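Local coordinates for protein fluoroacetyl-CoA thioesterase FlK (Streptomyces cattleya, PDB 3KVU) that hydrolyses fluoroacetyl-CoA to fluoroacetate and CoA before it can react with citrate synthase, and thereby confers resistance to fluoroacetate, at residues A[15-20]-A[78-83]; A[21-26]-A[34-39]; A[40-45]-A[74-79]. The protein carries 1 engineered substitution. All coordinates share one frame; numbering follows the deposited sequence.

Overall arrangement
The three contacts lie on one side of the subunit, their centres 10 to 12 Å apart, and all touch the acetyl-CoA and the second subunit. Interaction 3 holds two active-site residues, Ser42 (engineered from threonine) and His76, beside the thioester. Interaction 2 brings Val23 against the acetyl oxygen and is linked to interaction 3 by a probable hydrogen bond between Lys21 O and Ala41 N, 3.3 Å. Interaction 1 shares Ala78 and Ala79 with interaction 3, and Thr80 O probably accepts from Phe40 N at 2.8 Å. Pro82 packs its CG against Thr22 CG2 at 3.5 Å, joining interactions 1 and 2.

Interaction 1 of 3, residues A[15-20]-A[78-83]; sequences FVVPPH and AATPPG. With ACO (acetyl coenzyme *a), chain E.
Thr80 and Pro82, with Gly83, carry the loop 78-83 onto the chain where it leaves strand 13-16. Before them, Ala78 O and Ala79 CB border the ligand: Ala79 CB lies 3.0 Å from O5P of the acetyl-CoA, so the loop that meets 15-20 at its far end borders the pantetheine arm at its start. At Thr80 the methyl does the touching. CG2 stands anti to the backbone N and meets Val17 CG2 at 4.0 Å, the two side chains meeting at a slant, while OG1 turns to a hydrogen bond with Asp108. Pro81 contributes its backbone, its O lying 4.3 Å from Val17 CG1. Pro82 has the largest share of its segment in the contact. Its CG rests 3.6 Å from Pro19 CA, and its CB reaches Pro19 CG at 3.9 Å, so that the ring sits against the backbone and ring of Pro19 while its CA approaches Val17 O. The other branch of Val17, CG1, comes within 3.9 Å of Pro82 CA. Gly83 then closes the contact with its backbone: its N donates to Val17 O at 2.8 Å, with an N-H...O angle of 147°. A positive phi of 116° suits glycine here, because a CB would be jammed against the preceding carbonyl oxygen. The touching parts run almost at right angles, 96° apart, and one hydrogen bond joins them. Beyond it, Phe15 bonds Val86 through the backbone, pairing strand 13-16 with strand 85-96, and Val17 bonds Leu84 just beyond the strand ends. Val17 and Thr80 both pack on Phe40, just ahead of helix 42-57, and Phe15 meets Tyr27 of the second subunit edge-to-face.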
loop_
_atom_site.group_PDB
_atom_site.type_symbol
_atom_site.label_atom_id
_atom_site.label_comp_id
_atom_site.label_asym_id
_atom_site.label_seq_id
_atom_site.Cartn_x
_atom_site.Cartn_y
_atom_site.Cartn_z
ATOM N N PHE A 15 9.937 -13.192 -1.104
ATOM C CA PHE A 15 9.039 -13.218 -2.234
ATOM C C PHE A 15 9.750 -12.911 -3.600
ATOM O O PHE A 15 10.462 -11.932 -3.740
ATOM C CB PHE A 15 7.831 -12.292 -1.919
ATOM C CG PHE A 15 6.742 -12.361 -2.934
ATOM C CD1 PHE A 15 5.963 -13.510 -3.059
ATOM C CD2 PHE A 15 6.485 -11.263 -3.786
ATOM C CE1 PHE A 15 4.938 -13.599 -3.992
ATOM C CE2 PHE A 15 5.472 -11.338 -4.758
ATOM C CZ PHE A 15 4.677 -12.513 -4.845
ATOM N N VAL A 16 9.550 -13.779 -4.581
ATOM C CA VAL A 16 10.129 -13.650 -5.902
ATOM C C VAL A 16 9.127 -12.794 -6.636
ATOM O O VAL A 16 7.975 -13.195 -6.805
ATOM C CB VAL A 16 10.330 -15.017 -6.521
ATOM C CG1 VAL A 16 10.549 -14.930 -8.041
ATOM C CG2 VAL A 16 11.482 -15.708 -5.851
ATOM N N VAL A 17 9.543 -11.592 -7.023
ATOM C CA VAL A 17 8.611 -10.622 -7.622
ATOM C C VAL A 17 8.253 -11.077 -9.005
ATOM O O VAL A 17 9.093 -11.133 -9.848
ATOM C CB VAL A 17 9.220 -9.157 -7.694
ATOM C CG1 VAL A 17 8.329 -8.209 -8.453
ATOM C CG2 VAL A 17 9.583 -8.585 -6.260
ATOM N N PRO A 18 6.988 -11.358 -9.270
ATOM C CA PRO A 18 6.654 -11.780 -10.595
ATOM C C PRO A 18 6.215 -10.532 -11.379
ATOM O O PRO A 18 6.082 -9.472 -10.783
ATOM C CB PRO A 18 5.464 -12.696 -10.354
ATOM C CG PRO A 18 4.858 -12.193 -9.049
ATOM C CD PRO A 18 5.793 -11.256 -8.422
ATOM N N PRO A 19 6.075 -10.640 -12.706
ATOM C CA PRO A 19 5.674 -9.539 -13.580
ATOM C C PRO A 19 4.238 -9.042 -13.386
ATOM O O PRO A 19 3.904 -7.950 -13.852
ATOM C CB PRO A 19 5.847 -10.133 -14.982
ATOM C CG PRO A 19 6.899 -11.253 -14.798
ATOM C CD PRO A 19 6.406 -11.839 -13.498
ATOM N N HIS A 20 3.378 -9.820 -12.716
ATOM C CA HIS A 20 2.033 -9.323 -12.410
ATOM C C HIS A 20 1.947 -8.487 -11.124
ATOM O O HIS A 20 0.873 -8.149 -10.709
ATOM C CB HIS A 20 0.981 -10.452 -12.444
ATOM C CG HIS A 20 1.316 -11.598 -11.531
ATOM N ND1 HIS A 20 1.160 -11.528 -10.153
ATOM C CD2 HIS A 20 1.864 -12.813 -11.790
ATOM C CE1 HIS A 20 1.587 -12.655 -9.608
ATOM N NE2 HIS A 20 2.035 -13.443 -10.576
ATOM N N ALA A 78 14.065 2.601 -3.268
ATOM C CA ALA A 78 14.698 2.090 -4.458
ATOM C C ALA A 78 13.687 1.195 -5.116
ATOM O O ALA A 78 12.667 0.857 -4.526
ATOM C CB ALA A 78 15.990 1.330 -4.110
ATOM N N ALA A 79 13.954 0.792 -6.337
ATOM C CA ALA A 79 12.936 0.266 -7.179
ATOM C C ALA A 79 13.254 -1.171 -7.692
ATOM O O ALA A 79 14.445 -1.538 -7.826
ATOM C CB ALA A 79 12.708 1.263 -8.321
ATOM N N THR A 80 12.216 -1.982 -7.955
ATOM C CA THR A 80 12.430 -3.448 -8.056
ATOM C C THR A 80 11.814 -4.018 -9.325
ATOM O O THR A 80 10.575 -4.083 -9.477
ATOM C CB THR A 80 12.022 -4.253 -6.685
ATOM O OG1 THR A 80 12.671 -3.691 -5.499
ATOM C CG2 THR A 80 12.295 -5.728 -6.762
ATOM N N PRO A 81 12.655 -4.424 -10.295
ATOM C CA PRO A 81 11.969 -5.016 -11.441
ATOM C C PRO A 81 11.508 -6.500 -11.227
ATOM O O PRO A 81 12.042 -7.179 -10.392
ATOM C CB PRO A 81 13.032 -4.919 -12.541
ATOM C CG PRO A 81 14.328 -5.071 -11.814
ATOM C CD PRO A 81 14.130 -4.426 -10.450
ATOM N N PRO A 82 10.565 -7.030 -12.031
ATOM C CA PRO A 82 10.273 -8.439 -11.771
ATOM C C PRO A 82 11.464 -9.367 -11.946
ATOM O O PRO A 82 12.340 -9.167 -12.801
ATOM C CB PRO A 82 9.214 -8.748 -12.809
ATOM C CG PRO A 82 8.518 -7.466 -12.996
ATOM C CD PRO A 82 9.665 -6.513 -13.065
ATOM N N GLY A 83 11.478 -10.402 -11.138
ATOM C CA GLY A 83 12.460 -11.447 -11.294
ATOM C C GLY A 83 13.337 -11.497 -10.081
ATOM O O GLY A 83 13.889 -12.587 -9.793
HETATM C CAP ACO E . 14.442 7.269 -3.930
HETATM O OAP ACO E . 13.678 7.646 -2.737
HETATM C C9P ACO E . 13.700 6.657 -5.118
HETATM O O9P ACO E . 13.696 7.273 -6.184
HETATM N N8P ACO E . 13.087 5.473 -4.945
HETATM C C7P ACO E . 12.342 4.640 -5.867
HETATM C C6P ACO E . 11.015 4.354 -5.185
HETATM C C5P ACO E . 10.163 3.388 -5.994
HETATM O O5P ACO E . 10.548 2.386 -6.541
HETATM N N4P ACO E . 8.876 3.529 -6.167
HETATM C C3P ACO E . 8.317 2.486 -6.997
HETATM C C2P ACO E . 6.865 2.557 -6.696
HETATM S S1P ACO E . 6.012 3.391 -7.990
HETATM C C ACO E . 4.602 3.079 -7.241
HETATM O O ACO E . 4.015 2.045 -7.514
HETATM C CH3 ACO E . 4.271 4.112 -6.212
#

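Interaction 2 of 3, residues A[21-26]-A[34-39]. With ACO (acetyl coenzyme *a), chain E.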
loop_
_atom_site.group_PDB
_atom_site.type_symbol
_atom_site.label_atom_id
_atom_site.label_comp_id
_atom_site.label_asym_id
_atom_site.label_seq_id
_atom_site.Cartn_x
_atom_site.Cartn_y
_atom_site.Cartn_z
ATOM N N LYS A 21 3.075 -8.140 -10.516
ATOM C CA LYS A 21 3.146 -7.275 -9.302
ATOM C C LYS A 21 3.734 -5.849 -9.484
ATOM O O LYS A 21 4.175 -5.213 -8.513
ATOM C CB LYS A 21 3.917 -7.957 -8.150
ATOM C CG LYS A 21 3.299 -9.197 -7.479
ATOM C CD LYS A 21 1.900 -9.000 -6.892
ATOM C CE LYS A 21 1.342 -10.407 -6.559
ATOM N NZ LYS A 21 0.047 -10.338 -5.857
ATOM N N THR A 22 3.678 -5.359 -10.718
ATOM C CA THR A 22 4.165 -4.068 -11.102
ATOM C C THR A 22 3.027 -3.138 -11.120
ATOM O O THR A 22 1.876 -3.565 -11.208
ATOM C CB THR A 22 4.955 -4.122 -12.408
ATOM O OG1 THR A 22 4.107 -4.508 -13.486
ATOM C CG2 THR A 22 6.033 -5.172 -12.279
ATOM N N VAL A 23 3.349 -1.858 -10.961
ATOM C CA VAL A 23 2.422 -0.732 -10.935
ATOM C C VAL A 23 1.151 -0.884 -11.757
ATOM O O VAL A 23 0.115 -0.610 -11.301
ATOM C CB VAL A 23 3.113 0.549 -11.401
ATOM C CG1 VAL A 23 2.155 1.650 -11.475
ATOM C CG2 VAL A 23 4.257 0.898 -10.541
ATOM N N ARG A 24 1.242 -1.282 -12.985
ATOM C CA ARG A 24 0.060 -1.397 -13.815
ATOM C C ARG A 24 -0.903 -2.506 -13.452
ATOM O O ARG A 24 -2.021 -2.547 -13.957
ATOM C CB ARG A 24 0.451 -1.551 -15.273
ATOM C CG ARG A 24 1.508 -2.566 -15.480
ATOM C CD ARG A 24 1.632 -2.825 -16.907
ATOM N NE ARG A 24 0.503 -3.612 -17.330
ATOM C CZ ARG A 24 0.593 -4.758 -17.994
ATOM N NH1 ARG A 24 1.782 -5.236 -18.317
ATOM N NH2 ARG A 24 -0.510 -5.420 -18.330
ATOM N N HIS A 25 -0.463 -3.463 -12.655
ATOM C CA HIS A 25 -1.346 -4.549 -12.240
ATOM C C HIS A 25 -2.090 -4.214 -10.927
ATOM O O HIS A 25 -3.042 -4.869 -10.585
ATOM C CB HIS A 25 -0.576 -5.891 -12.128
ATOM C CG HIS A 25 0.020 -6.364 -13.417
ATOM N ND1 HIS A 25 -0.707 -7.053 -14.370
ATOM C CD2 HIS A 25 1.264 -6.197 -13.942
ATOM C CE1 HIS A 25 0.066 -7.307 -15.418
ATOM N NE2 HIS A 25 1.261 -6.786 -15.186
ATOM N N LEU A 26 -1.613 -3.214 -10.188
ATOM C CA LEU A 26 -2.298 -2.752 -8.999
ATOM C C LEU A 26 -3.599 -2.135 -9.431
ATOM O O LEU A 26 -4.685 -2.451 -8.897
ATOM C CB LEU A 26 -1.504 -1.740 -8.246
ATOM C CG LEU A 26 -2.076 -1.583 -6.831
ATOM C CD1 LEU A 26 -1.982 -2.897 -6.042
ATOM C CD2 LEU A 26 -1.349 -0.569 -6.172
ATOM N N ALA A 34 -0.951 2.729 -16.462
ATOM C CA ALA A 34 -0.691 1.843 -17.618
ATOM C C ALA A 34 0.664 2.031 -18.341
ATOM O O ALA A 34 1.122 1.129 -19.087
ATOM C CB ALA A 34 -1.804 1.960 -18.661
ATOM N N GLU A 35 1.275 3.188 -18.168
ATOM C CA GLU A 35 2.431 3.517 -18.955
ATOM C C GLU A 35 3.612 3.780 -18.014
ATOM O O GLU A 35 4.604 4.376 -18.415
ATOM C CB GLU A 35 2.115 4.690 -19.916
ATOM C CG GLU A 35 1.122 4.305 -21.120
ATOM C CD GLU A 35 1.740 3.348 -22.223
ATOM O OE1 GLU A 35 1.042 2.379 -22.671
ATOM O OE2 GLU A 35 2.916 3.560 -22.643
ATOM N N PHE A 36 3.495 3.303 -16.766
ATOM C CA PHE A 36 4.545 3.359 -15.756
ATOM C C PHE A 36 5.649 2.330 -16.082
ATOM O O PHE A 36 5.376 1.385 -16.789
ATOM C CB PHE A 36 3.938 3.064 -14.384
ATOM C CG PHE A 36 3.714 4.297 -13.516
ATOM C CD1 PHE A 36 2.855 5.300 -13.910
ATOM C CD2 PHE A 36 4.327 4.399 -12.260
ATOM C CE1 PHE A 36 2.653 6.419 -13.093
ATOM C CE2 PHE A 36 4.161 5.500 -11.461
ATOM C CZ PHE A 36 3.300 6.518 -11.880
ATOM N N PRO A 37 6.878 2.499 -15.545
ATOM C CA PRO A 37 7.903 1.433 -15.636
ATOM C C PRO A 37 7.384 0.135 -15.009
ATOM O O PRO A 37 6.605 0.189 -14.014
ATOM C CB PRO A 37 9.032 1.936 -14.754
ATOM C CG PRO A 37 8.778 3.354 -14.503
ATOM C CD PRO A 37 7.348 3.666 -14.790
ATOM N N GLU A 38 7.773 -1.014 -15.563
ATOM C CA GLU A 38 7.499 -2.265 -14.879
ATOM C C GLU A 38 8.406 -2.505 -13.660
ATOM O O GLU A 38 9.447 -3.210 -13.722
ATOM C CB GLU A 38 7.553 -3.397 -15.871
ATOM C CG GLU A 38 6.548 -3.242 -16.967
ATOM C CD GLU A 38 5.234 -3.833 -16.604
ATOM O OE1 GLU A 38 4.868 -4.887 -17.169
ATOM O OE2 GLU A 38 4.528 -3.247 -15.768
ATOM N N VAL A 39 8.032 -1.861 -12.543
ATOM C CA VAL A 39 8.641 -2.096 -11.257
ATOM C C VAL A 39 7.518 -2.438 -10.265
ATOM O O VAL A 39 6.344 -2.201 -10.569
ATOM C CB VAL A 39 9.521 -0.949 -10.760
ATOM C CG1 VAL A 39 10.684 -0.764 -11.738
ATOM C CG2 VAL A 39 8.708 0.380 -10.548
HETATM C CAP ACO E . 14.442 7.269 -3.930
HETATM O OAP ACO E . 13.678 7.646 -2.737
HETATM C C9P ACO E . 13.700 6.657 -5.118
HETATM O O9P ACO E . 13.696 7.273 -6.184
HETATM N N8P ACO E . 13.087 5.473 -4.945
HETATM C C7P ACO E . 12.342 4.640 -5.867
HETATM C C6P ACO E . 11.015 4.354 -5.185
HETATM C C5P ACO E . 10.163 3.388 -5.994
HETATM O O5P ACO E . 10.548 2.386 -6.541
HETATM N N4P ACO E . 8.876 3.529 -6.167
HETATM C C3P ACO E . 8.317 2.486 -6.997
HETATM C C2P ACO E . 6.865 2.557 -6.696
HETATM S S1P ACO E . 6.012 3.391 -7.990
HETATM C C ACO E . 4.602 3.079 -7.241
HETATM O O ACO E . 4.015 2.045 -7.514
HETATM C CH3 ACO E . 4.271 4.112 -6.212
HETATM O O HOH W 1 4.399 -1.006 -14.180
#
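This is a mixed polar and apolar contact that folds the loop 34-39 back on the short, weakly bonded helix 23-26, just ahead of helix 42-57 and beside the acyl end of the ligand. Its backbone tie runs from Val23 N to Val39 O, 3.0 Å. The same oxygen takes a CA-H...O contact from Thr22 CA.

On the apolar side Val23 CG1, anti to its own backbone N (chi1 175°), approaches the Phe36 ring obliquely at CD2, 3.6 Å away. Its other methyl, CG2, lies 3.2 Å from the acetyl oxygen O of the ligand, whose S1P is at the edge of the Phe36 ring.

Glu38 gathers the polar groups. Thr22 OG1 donates to OE2 at 2.6 Å, coming from above the carboxylate plane, 55° out of it. Arg24 NH1 forms a salt bridge with OE1, its hydrogen bond weak at 3.3 Å, with the guanidinium and carboxylate planes 24° apart. His25 NE2 lies over the centre of the guanidinium face. A water donates to Glu38 OE2 and, at 2.5 Å, to Pro37 O.

With a hydroxyl and a water donating to OE2 and an arginine at OE1, the Glu38 carboxylate is probably held ionised, and the bonds at both oxygens would restrict its rotation, more firmly at OE2.

Interaction 3 of 3, residues A[40-45]-A[74-79]; sequences FASGFM and VTHTAA. Engineered in segment 40-45: Ser42 (natural residue Thr). With ACO (acetyl coenzyme *a), chain E.
Ser42, engineered from threonine, and His76 share a hydrogen bond of 2.6 Å between OG and ND1, at the edge of the imidazole; either may be the donor. Both belong to the active site, as does Glu50, and Ser42 packs on Glu50 of the second subunit. Also near that edge, Phe40 O approaches His76 CE1 at 3.4 Å. With chi1 of -163° the histidine carries its ring between methionine and ligand.

The ring faces are taken by sulfur, methyl and pantetheine. Met45 lies over one face, CE and SD each 3.8 Å from the centroid, making a CH-pi and a sulfur-aromatic contact; its bend at chi3 (64°) lets both atoms reach the ring. C3P and N4P of the acetyl-CoA lie over the opposite face.

Toward the ligand, Ser42 N donates to the acetyl oxygen O at 3.0 Å with an N-H...O angle of 154°. This amide belongs to the first turn of helix 42-57, whose N-cap is Ala41, and the helix end would probably help polarise the thioester carbonyl. Gly69 O of the second subunit is also hydrogen-bonded to the ligand.

An acyl carbonyl held at the N-terminus of the central helix, in a site shared across the dimer, is characteristic of hotdog-fold thioesterases.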
loop_
_atom_site.group_PDB
_atom_site.type_symbol
_atom_site.label_atom_id
_atom_site.label_comp_id
_atom_site.label_asym_id
_atom_site.label_seq_id
_atom_site.Cartn_x
_atom_site.Cartn_y
_atom_site.Cartn_z
ATOM N N PHE A 40 7.924 -3.094 -9.161
ATOM C CA PHE A 40 7.141 -3.414 -7.974
ATOM C C PHE A 40 6.402 -2.185 -7.393
ATOM O O PHE A 40 7.012 -1.229 -6.871
ATOM C CB PHE A 40 8.115 -3.993 -6.915
ATOM C CG PHE A 40 7.461 -4.861 -5.803
ATOM C CD1 PHE A 40 6.397 -5.728 -6.065
ATOM C CD2 PHE A 40 7.995 -4.846 -4.514
ATOM C CE1 PHE A 40 5.820 -6.531 -5.018
ATOM C CE2 PHE A 40 7.418 -5.641 -3.488
ATOM C CZ PHE A 40 6.320 -6.488 -3.771
ATOM N N ALA A 41 5.077 -2.231 -7.448
ATOM C CA ALA A 41 4.276 -1.123 -6.975
ATOM C C ALA A 41 4.410 -0.835 -5.421
ATOM O O ALA A 41 4.617 -1.767 -4.628
ATOM C CB ALA A 41 2.900 -1.387 -7.390
ATOM N N SER A 42 4.274 0.402 -4.958
ATOM C CA SER A 42 4.238 0.653 -3.496
ATOM C C SER A 42 3.117 -0.110 -2.769
ATOM O O SER A 42 3.303 -0.558 -1.654
ATOM C CB SER A 42 4.141 2.130 -3.145
ATOM O OG SER A 42 5.377 2.789 -3.445
ATOM N N GLY A 43 1.995 -0.306 -3.438
ATOM C CA GLY A 43 0.884 -1.008 -2.852
ATOM C C GLY A 43 1.122 -2.498 -2.670
ATOM O O GLY A 43 0.712 -3.056 -1.634
ATOM N N PHE A 44 1.648 -3.149 -3.712
ATOM C CA PHE A 44 2.114 -4.518 -3.648
ATOM C C PHE A 44 3.211 -4.715 -2.597
ATOM O O PHE A 44 3.263 -5.755 -1.935
ATOM C CB PHE A 44 2.612 -4.973 -4.980
ATOM C CG PHE A 44 1.528 -5.342 -5.899
ATOM C CD1 PHE A 44 0.484 -6.176 -5.462
ATOM C CD2 PHE A 44 1.480 -4.823 -7.141
ATOM C CE1 PHE A 44 -0.559 -6.485 -6.304
ATOM C CE2 PHE A 44 0.437 -5.134 -8.012
ATOM C CZ PHE A 44 -0.590 -5.969 -7.592
ATOM N N MET A 45 4.062 -3.716 -2.418
ATOM C CA MET A 45 5.058 -3.743 -1.367
ATOM C C MET A 45 4.473 -3.652 0.002
ATOM O O MET A 45 4.787 -4.491 0.850
ATOM C CB MET A 45 6.115 -2.657 -1.527
ATOM C CG MET A 45 7.207 -2.805 -0.555
ATOM S SD MET A 45 8.431 -1.453 -0.532
ATOM C CE MET A 45 7.419 -0.048 0.001
ATOM N N VAL A 74 5.672 3.959 5.477
ATOM C CA VAL A 74 6.906 3.383 4.958
ATOM C C VAL A 74 7.474 4.352 3.930
ATOM O O VAL A 74 6.719 5.187 3.334
ATOM C CB VAL A 74 6.688 1.994 4.285
ATOM C CG1 VAL A 74 6.330 0.868 5.360
ATOM C CG2 VAL A 74 5.611 2.073 3.361
ATOM N N THR A 75 8.783 4.236 3.696
ATOM C CA THR A 75 9.423 4.814 2.482
ATOM C C THR A 75 9.491 3.742 1.394
ATOM O O THR A 75 9.310 2.572 1.658
ATOM C CB THR A 75 10.802 5.225 2.845
ATOM O OG1 THR A 75 11.479 4.080 3.339
ATOM C CG2 THR A 75 10.759 6.262 3.947
ATOM N N HIS A 76 9.647 4.149 0.154
ATOM C CA HIS A 76 9.926 3.272 -0.905
ATOM C C HIS A 76 11.162 3.993 -1.569
ATOM O O HIS A 76 11.037 4.949 -2.362
ATOM C CB HIS A 76 8.712 3.160 -1.798
ATOM C CG HIS A 76 8.769 1.969 -2.696
ATOM N ND1 HIS A 76 7.692 1.543 -3.438
ATOM C CD2 HIS A 76 9.770 1.079 -2.924
ATOM C CE1 HIS A 76 8.045 0.478 -4.144
ATOM N NE2 HIS A 76 9.307 0.184 -3.850
ATOM N N THR A 77 12.354 3.555 -1.188
ATOM C CA THR A 77 13.585 4.251 -1.543
ATOM C C THR A 77 14.457 3.726 -2.676
ATOM O O THR A 77 15.453 4.367 -3.014
ATOM C CB THR A 77 14.414 4.459 -0.297
ATOM O OG1 THR A 77 14.779 3.179 0.235
ATOM C CG2 THR A 77 13.542 5.120 0.660
ATOM N N ALA A 78 14.065 2.601 -3.268
ATOM C CA ALA A 78 14.698 2.090 -4.458
ATOM C C ALA A 78 13.687 1.195 -5.116
ATOM O O ALA A 78 12.667 0.857 -4.526
ATOM C CB ALA A 78 15.990 1.330 -4.110
ATOM N N ALA A 79 13.954 0.792 -6.337
ATOM C CA ALA A 79 12.936 0.266 -7.179
ATOM C C ALA A 79 13.254 -1.171 -7.692
ATOM O O ALA A 79 14.445 -1.538 -7.826
ATOM C CB ALA A 79 12.708 1.263 -8.321
HETATM C CAP ACO E . 14.442 7.269 -3.930
HETATM O OAP ACO E . 13.678 7.646 -2.737
HETATM C C9P ACO E . 13.700 6.657 -5.118
HETATM O O9P ACO E . 13.696 7.273 -6.184
HETATM N N8P ACO E . 13.087 5.473 -4.945
HETATM C C7P ACO E . 12.342 4.640 -5.867
HETATM C C6P ACO E . 11.015 4.354 -5.185
HETATM C C5P ACO E . 10.163 3.388 -5.994
HETATM O O5P ACO E . 10.548 2.386 -6.541
HETATM N N4P ACO E . 8.876 3.529 -6.167
HETATM C C3P ACO E . 8.317 2.486 -6.997
HETATM C C2P ACO E . 6.865 2.557 -6.696
HETATM S S1P ACO E . 6.012 3.391 -7.990
HETATM C C ACO E . 4.602 3.079 -7.241
HETATM O O ACO E . 4.015 2.045 -7.514
HETATM C CH3 ACO E . 4.271 4.112 -6.212
#